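Local coordinates for protein nucleoside-diphosphate sugar epimerase (SulA family) (Corynebacterium glutamicum, PDB 3OH8) that probably acts as a nucleoside-diphosphate-sugar epimerase of the NAD-dependent epimerase/dehydratase family, at residues A[127-130]-A[131-135]; A[161-164]-A[165-169]; A[434-437]-A[438-442]. One frame throughout, in Å; residues are numbered along the deposited sequence.

Contact 1 of 3, residues A[127-130]-A[131-135]; sequences TQLI and EDLKF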
loop_
_atom_site.group_PDB
_atom_site.type_symbol
_atom_site.label_atom_id
_atom_site.label_comp_id
_atom_site.label_asym_id
_atom_site.label_seq_id
_atom_site.Cartn_x
_atom_site.Cartn_y
_atom_site.Cartn_z
ATOM N N THR A 127 -4.987 10.493 -5.808
ATOM C CA THR A 127 -5.879 9.489 -5.216
ATOM C C THR A 127 -5.246 8.851 -3.980
ATOM O O THR A 127 -5.912 8.646 -2.968
ATOM C CB THR A 127 -6.316 8.391 -6.233
ATOM O OG1 THR A 127 -5.162 7.773 -6.812
ATOM C CG2 THR A 127 -7.142 9.017 -7.353
ATOM N N GLN A 128 -3.961 8.542 -4.057
ATOM C CA GLN A 128 -3.299 7.851 -2.955
ATOM C C GLN A 128 -3.265 8.722 -1.709
ATOM O O GLN A 128 -3.521 8.255 -0.602
ATOM C CB GLN A 128 -1.874 7.431 -3.338
ATOM C CG GLN A 128 -1.205 6.525 -2.302
ATOM C CD GLN A 128 -1.758 5.104 -2.338
ATOM O OE1 GLN A 128 -2.441 4.711 -3.286
ATOM N NE2 GLN A 128 -1.424 4.321 -1.334
ATOM N N LEU A 129 -2.931 9.992 -1.887
ATOM C CA LEU A 129 -2.910 10.930 -0.770
ATOM C C LEU A 129 -4.272 11.018 -0.110
ATOM O O LEU A 129 -4.390 10.928 1.122
ATOM C CB LEU A 129 -2.539 12.340 -1.262
ATOM C CG LEU A 129 -1.776 13.266 -0.308
ATOM C CD1 LEU A 129 -2.247 14.734 -0.409
ATOM C CD2 LEU A 129 -1.793 12.786 1.121
ATOM N N ILE A 130 -5.303 11.243 -0.921
ATOM C CA ILE A 130 -6.633 11.459 -0.368
ATOM C C ILE A 130 -7.137 10.183 0.313
ATOM O O ILE A 130 -7.710 10.236 1.404
ATOM C CB ILE A 130 -7.653 12.010 -1.426
ATOM C CG1 ILE A 130 -8.944 12.441 -0.740
ATOM C CG2 ILE A 130 -8.007 10.969 -2.475
ATOM C CD1 ILE A 130 -8.726 13.003 0.631
ATOM N N GLU A 131 -6.882 9.034 -0.303
ATOM C CA GLU A 131 -7.347 7.785 0.294
ATOM C C GLU A 131 -6.598 7.485 1.585
ATOM O O GLU A 131 -7.196 7.041 2.561
ATOM C CB GLU A 131 -7.263 6.620 -0.690
ATOM C CG GLU A 131 -8.164 6.809 -1.894
ATOM C CD GLU A 131 -9.644 6.920 -1.520
ATOM O OE1 GLU A 131 -10.057 6.318 -0.503
ATOM O OE2 GLU A 131 -10.396 7.607 -2.248
ATOM N N ASP A 132 -5.297 7.756 1.596
ATOM C CA ASP A 132 -4.499 7.556 2.811
ATOM C C ASP A 132 -5.008 8.379 3.985
ATOM O O ASP A 132 -5.135 7.876 5.098
ATOM C CB ASP A 132 -3.034 7.908 2.558
ATOM C CG ASP A 132 -2.209 6.693 2.178
ATOM O OD1 ASP A 132 -2.805 5.716 1.674
ATOM O OD2 ASP A 132 -0.980 6.717 2.381
ATOM N N LEU A 133 -5.264 9.658 3.740
ATOM C CA LEU A 133 -5.735 10.539 4.792
ATOM C C LEU A 133 -7.142 10.153 5.254
ATOM O O LEU A 133 -7.430 10.163 6.442
ATOM C CB LEU A 133 -5.695 11.994 4.317
ATOM C CG LEU A 133 -4.277 12.570 4.159
ATOM C CD1 LEU A 133 -4.344 13.916 3.464
ATOM C CD2 LEU A 133 -3.557 12.696 5.518
ATOM N N LYS A 134 -8.022 9.813 4.318
ATOM C CA LYS A 134 -9.360 9.341 4.703
ATOM C C LYS A 134 -9.270 8.090 5.566
ATOM O O LYS A 134 -9.986 7.958 6.571
ATOM C CB LYS A 134 -10.238 9.095 3.482
ATOM C CG LYS A 134 -10.793 10.384 2.871
ATOM C CD LYS A 134 -11.681 10.103 1.658
ATOM C CE LYS A 134 -12.331 11.405 1.171
ATOM N NZ LYS A 134 -12.992 11.269 -0.160
ATOM N N PHE A 135 -8.386 7.172 5.178
ATOM C CA PHE A 135 -8.208 5.956 5.954
ATOM C C PHE A 135 -7.766 6.289 7.368
ATOM O O PHE A 135 -8.287 5.729 8.335
ATOM C CB PHE A 135 -7.156 5.010 5.351
ATOM C CG PHE A 135 -6.748 3.915 6.313
ATOM C CD1 PHE A 135 -7.584 2.828 6.531
ATOM C CD2 PHE A 135 -5.590 4.017 7.058
ATOM C CE1 PHE A 135 -7.251 1.842 7.446
ATOM C CE2 PHE A 135 -5.246 3.035 7.977
ATOM C CZ PHE A 135 -6.079 1.942 8.168
#
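Glu131 folds its side chain back on the preceding turn: CG lies 3.1 Å from Thr127 O, the same carbonyl that takes the Glu131 N-H. The helix is the long one, 119-139, that follows the last strand of the N-terminal antiparallel sheet, an order of elements consistent with a helix-grip (START-like) fold, and the 131-135 turn shows how i to i+4 neighbours sort themselves by helix face. Bent at chi2 (-61°), the Glu131 chain curls round so that OE2 passes Ile130 CG2 at a slant.

Asp132, one step on, comes near Gln128 obliquely on the buried side, with amide and carboxylate planes turned 63° apart. NE2 of Gln128 and OD1 of Asp132 are 3.6 Å from each other, and both groups spend their polar atoms elsewhere. Arg428 and Arg28 form salt bridges with OD1 and OD2 of Asp132, while Gln128 uses OE1 for His438 and NE2 for Asp343. A carboxylate held between two guanidinium groups would be expected to stay ionised.

Leu133 belongs to the sheet-facing side. It runs alongside Leu129 in the same direction, with its CD1 3.6 Å from Leu129 CD2, and Ile9 and Trp19 border the pair. Lys134 crosses Ile130 on a partly exposed flank: the chain, extended beyond CG, places CE 4.0 Å from Ile130 CD1, so the aliphatic part does the touching. Phe135 turns its ring away from 127-130, into an edge-to-face contact with Tyr350, and its backbone N donates to Glu131 O at 2.9 Å.

Contact 2 of 3, residues A[161-164]-A[165-169]; sequences RALT and AQLQT
Leu163 and Leu167 meet because their first torsions bring them together from successive turns: chi1 of 176° carries Leu163 CG toward its own carbonyl side, and Leu167, with chi1 of -103° and a nearly eclipsed chi2, departs from the staggered values in both. CD2 of Leu167 thereby lies 3.8 Å from Leu163 CG and also sits 3.6 Å from Leu163 O. The two side chains meet at a slant, CD2 of the later residue fitting against the branch point of the earlier one.

A second pair differs in kind. Thr164 and Gln168 run side by side, pointing the same way. CG2 of Thr164 sits anti to the backbone N and lies 3.9 Å from Gln168 OE1, whereas OG1 is turned back to the carbonyl of Gly160, a routine way for a threonine inside a helix to satisfy its hydroxyl. The methylene CG of Gln168 rests 3.3 Å from Thr164 O.

All of this lies on helix 158-169, the crossover helix of the beta-alpha-beta unit between strands 149-153 and 173-178. In Rossmann folds of this family, the helix in this place follows the loop that usually holds the dinucleotide. Thr164 brings its side chain onto Val174 of the second strand, Leu167 touches both Val174 and Tyr350 of helix 342-354, and Leu163 and Gln166 also reach that helix. There the Gln166 amide, at the end of a fully extended chain, is gripped at both atoms, OE1 by Thr346 and NE2 by Asp347.

The backbone bond from Leu167 N to Leu163 O is 2.9 Å and nearly straight, at 178°. In the last turn Thr169 OG1 donates to Gln166 O at 2.7 Å.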
loop_
_atom_site.group_PDB
_atom_site.type_symbol
_atom_site.label_atom_id
_atom_site.label_comp_id
_atom_site.label_asym_id
_atom_site.label_seq_id
_atom_site.Cartn_x
_atom_site.Cartn_y
_atom_site.Cartn_z
ATOM N N ARG A 161 6.559 -3.583 3.047
ATOM C CA ARG A 161 7.140 -2.287 2.755
ATOM C C ARG A 161 6.029 -1.242 2.675
ATOM O O ARG A 161 6.188 -0.124 3.154
ATOM C CB ARG A 161 7.941 -2.345 1.451
ATOM C CG ARG A 161 8.975 -1.272 1.285
ATOM C CD ARG A 161 9.903 -1.586 0.112
ATOM N NE ARG A 161 10.807 -0.470 -0.177
ATOM C CZ ARG A 161 11.610 -0.402 -1.239
ATOM N NH1 ARG A 161 11.632 -1.388 -2.128
ATOM N NH2 ARG A 161 12.393 0.656 -1.414
ATOM N N ALA A 162 4.901 -1.607 2.084
ATOM C CA ALA A 162 3.782 -0.664 2.013
ATOM C C ALA A 162 3.179 -0.387 3.393
ATOM O O ALA A 162 2.871 0.770 3.745
ATOM C CB ALA A 162 2.737 -1.157 1.046
ATOM N N LEU A 163 3.010 -1.441 4.183
ATOM C CA LEU A 163 2.481 -1.303 5.533
ATOM C C LEU A 163 3.405 -0.453 6.416
ATOM O O LEU A 163 2.941 0.414 7.151
ATOM C CB LEU A 163 2.264 -2.679 6.176
ATOM C CG LEU A 163 1.794 -2.660 7.632
ATOM C CD1 LEU A 163 0.467 -1.911 7.763
ATOM C CD2 LEU A 163 1.676 -4.097 8.180
ATOM N N THR A 164 4.708 -0.717 6.343
ATOM C CA THR A 164 5.692 0.040 7.103
ATOM C C THR A 164 5.600 1.539 6.804
ATOM O O THR A 164 5.550 2.368 7.720
ATOM C CB THR A 164 7.133 -0.482 6.826
ATOM O OG1 THR A 164 7.285 -1.806 7.370
ATOM C CG2 THR A 164 8.168 0.435 7.454
ATOM N N ALA A 165 5.565 1.880 5.520
ATOM C CA ALA A 165 5.425 3.271 5.111
ATOM C C ALA A 165 4.126 3.886 5.605
ATOM O O ALA A 165 4.106 5.053 5.971
ATOM C CB ALA A 165 5.515 3.405 3.602
ATOM N N GLN A 166 3.037 3.122 5.586
ATOM C CA GLN A 166 1.747 3.656 6.012
ATOM C C GLN A 166 1.761 3.950 7.510
ATOM O O GLN A 166 1.340 5.015 7.940
ATOM C CB GLN A 166 0.620 2.667 5.680
ATOM C CG GLN A 166 -0.779 3.275 5.695
ATOM C CD GLN A 166 -1.834 2.244 5.307
ATOM O OE1 GLN A 166 -1.504 1.098 4.999
ATOM N NE2 GLN A 166 -3.102 2.644 5.332
ATOM N N LEU A 167 2.236 2.989 8.301
ATOM C CA LEU A 167 2.392 3.170 9.748
ATOM C C LEU A 167 3.208 4.421 10.070
ATOM O O LEU A 167 2.841 5.231 10.929
ATOM C CB LEU A 167 3.110 1.968 10.354
ATOM C CG LEU A 167 2.350 0.890 11.133
ATOM C CD1 LEU A 167 0.856 1.055 11.112
ATOM C CD2 LEU A 167 2.760 -0.494 10.660
ATOM N N GLN A 168 4.345 4.560 9.403
ATOM C CA GLN A 168 5.169 5.738 9.625
ATOM C C GLN A 168 4.439 7.028 9.255
ATOM O O GLN A 168 4.527 8.014 9.983
ATOM C CB GLN A 168 6.504 5.610 8.899
ATOM C CG GLN A 168 7.343 4.462 9.453
ATOM C CD GLN A 168 8.532 4.129 8.575
ATOM O OE1 GLN A 168 8.480 4.286 7.357
ATOM N NE2 GLN A 168 9.606 3.655 9.191
ATOM N N THR A 169 3.707 7.052 8.145
ATOM C CA THR A 169 2.989 8.297 7.831
ATOM C C THR A 169 1.867 8.567 8.833
ATOM O O THR A 169 1.400 9.699 8.968
ATOM C CB THR A 169 2.414 8.303 6.415
ATOM O OG1 THR A 169 1.570 7.154 6.239
ATOM C CG2 THR A 169 3.533 8.264 5.405
#

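Contact 3 of 3, residues A[434-437]-A[438-442]; sequences AAIA and HELGY
Ile436 and Leu440 supply the main apolar touch: they lie side by side and point the same way, with Ile436 CG2 3.6 Å from Leu440 CD1. Beyond them Tyr442 turns back over the helix, its CB 4.1 Å from Ala437 CB and CE2 more loosely placed by Ile436 CG2.

The backbone bonds explain this return. Leu440 N still makes the regular bond to Ile436 O, at 2.8 Å, but Ala437 O takes two donors: Gly441 N in a weak bond, and Tyr442 N in a straight one of 2.8 Å and 170°, lying in the carbonyl plane on a lone pair. A six-to-one bond with a positive-phi glycine (83°) just before its donor makes this a Schellman-like C-cap. The apolar Ala437-Tyr442 touch is its usual companion.

Polar side chains reach buried partners elsewhere in the fold. His438, its CG anti to the backbone N (chi1 -176°), bonds through ND1 to Glu443, with its ring stacked on Tyr124 and Tyr429. Glu439, bent at chi2, brings OE1 to the backbone N of Gly310.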
loop_
_atom_site.group_PDB
_atom_site.type_symbol
_atom_site.label_atom_id
_atom_site.label_comp_id
_atom_site.label_asym_id
_atom_site.label_seq_id
_atom_site.Cartn_x
_atom_site.Cartn_y
_atom_site.Cartn_z
ATOM N N ALA A 434 -11.527 -0.934 -10.818
ATOM C CA ALA A 434 -11.047 0.270 -10.145
ATOM C C ALA A 434 -9.702 0.059 -9.438
ATOM O O ALA A 434 -8.878 0.966 -9.404
ATOM C CB ALA A 434 -12.089 0.788 -9.164
ATOM N N ALA A 435 -9.488 -1.126 -8.865
ATOM C CA ALA A 435 -8.209 -1.431 -8.223
ATOM C C ALA A 435 -7.084 -1.455 -9.250
ATOM O O ALA A 435 -5.997 -0.918 -9.023
ATOM C CB ALA A 435 -8.283 -2.776 -7.501
ATOM N N ILE A 436 -7.358 -2.066 -10.395
ATOM C CA ILE A 436 -6.359 -2.205 -11.455
ATOM C C ILE A 436 -6.017 -0.848 -12.085
ATOM O O ILE A 436 -4.851 -0.568 -12.395
ATOM C CB ILE A 436 -6.851 -3.199 -12.534
ATOM C CG1 ILE A 436 -6.858 -4.629 -11.981
ATOM C CG2 ILE A 436 -5.992 -3.132 -13.788
ATOM C CD1 ILE A 436 -7.731 -5.571 -12.789
ATOM N N ALA A 437 -7.030 -0.000 -12.265
ATOM C CA ALA A 437 -6.806 1.335 -12.807
ATOM C C ALA A 437 -5.848 2.128 -11.905
ATOM O O ALA A 437 -4.954 2.850 -12.379
ATOM C CB ALA A 437 -8.134 2.071 -12.963
ATOM N N HIS A 438 -6.038 1.976 -10.599
ATOM C CA HIS A 438 -5.185 2.638 -9.611
ATOM C C HIS A 438 -3.761 2.102 -9.688
ATOM O O HIS A 438 -2.797 2.869 -9.747
ATOM C CB HIS A 438 -5.772 2.453 -8.203
ATOM C CG HIS A 438 -5.013 3.173 -7.123
ATOM N ND1 HIS A 438 -4.927 4.540 -7.066
ATOM C CD2 HIS A 438 -4.339 2.701 -6.045
ATOM C CE1 HIS A 438 -4.206 4.896 -6.008
ATOM N NE2 HIS A 438 -3.841 3.796 -5.372
ATOM N N GLU A 439 -3.627 0.784 -9.705
ATOM C CA GLU A 439 -2.306 0.162 -9.632
ATOM C C GLU A 439 -1.472 0.222 -10.918
ATOM O O GLU A 439 -0.238 0.277 -10.868
ATOM C CB GLU A 439 -2.443 -1.274 -9.132
ATOM C CG GLU A 439 -2.832 -1.333 -7.676
ATOM C CD GLU A 439 -1.791 -0.687 -6.785
ATOM O OE1 GLU A 439 -0.577 -0.802 -7.084
ATOM O OE2 GLU A 439 -2.194 -0.058 -5.785
ATOM N N LEU A 440 -2.143 0.252 -12.065
ATOM C CA LEU A 440 -1.443 0.258 -13.348
ATOM C C LEU A 440 -1.419 1.644 -13.997
ATOM O O LEU A 440 -0.866 1.818 -15.088
ATOM C CB LEU A 440 -2.060 -0.769 -14.305
ATOM C CG LEU A 440 -1.988 -2.226 -13.834
ATOM C CD1 LEU A 440 -2.602 -3.172 -14.871
ATOM C CD2 LEU A 440 -0.542 -2.623 -13.536
ATOM N N GLY A 441 -2.017 2.625 -13.323
ATOM C CA GLY A 441 -1.877 4.021 -13.710
ATOM C C GLY A 441 -2.809 4.507 -14.806
ATOM O O GLY A 441 -2.383 5.208 -15.716
ATOM N N TYR A 442 -4.084 4.153 -14.705
ATOM C CA TYR A 442 -5.071 4.560 -15.695
ATOM C C TYR A 442 -6.044 5.565 -15.103
ATOM O O TYR A 442 -7.100 5.801 -15.673
ATOM C CB TYR A 442 -5.879 3.358 -16.183
ATOM C CG TYR A 442 -5.064 2.170 -16.636
ATOM C CD1 TYR A 442 -3.831 2.333 -17.248
ATOM C CD2 TYR A 442 -5.553 0.880 -16.473
ATOM C CE1 TYR A 442 -3.096 1.232 -17.675
ATOM C CE2 TYR A 442 -4.833 -0.221 -16.895
ATOM C CZ TYR A 442 -3.608 -0.043 -17.492
ATOM O OH TYR A 442 -2.896 -1.149 -17.907
#

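In the fold
From the N terminus, contact 1 comes first, on helix 119-139 of the N-terminal sheet domain; contact 2 follows on helix 158-169 of the Rossmann-like part, and contact 3 on helix 432-440, later in the chain. Each is local, along one helix or at its end, so none closes a loop, and the three run in series without nesting or crossing. Contact 1 is the hub: Phe135 CD2 packs 3.3 Å from Gln166 NE2 of contact 2, and Gln128 OE1 probably bonds His438 NE2 of contact 3 at 2.7 Å. Contacts 2 and 3 do not touch, but helix 342-354 receives side chains from all three.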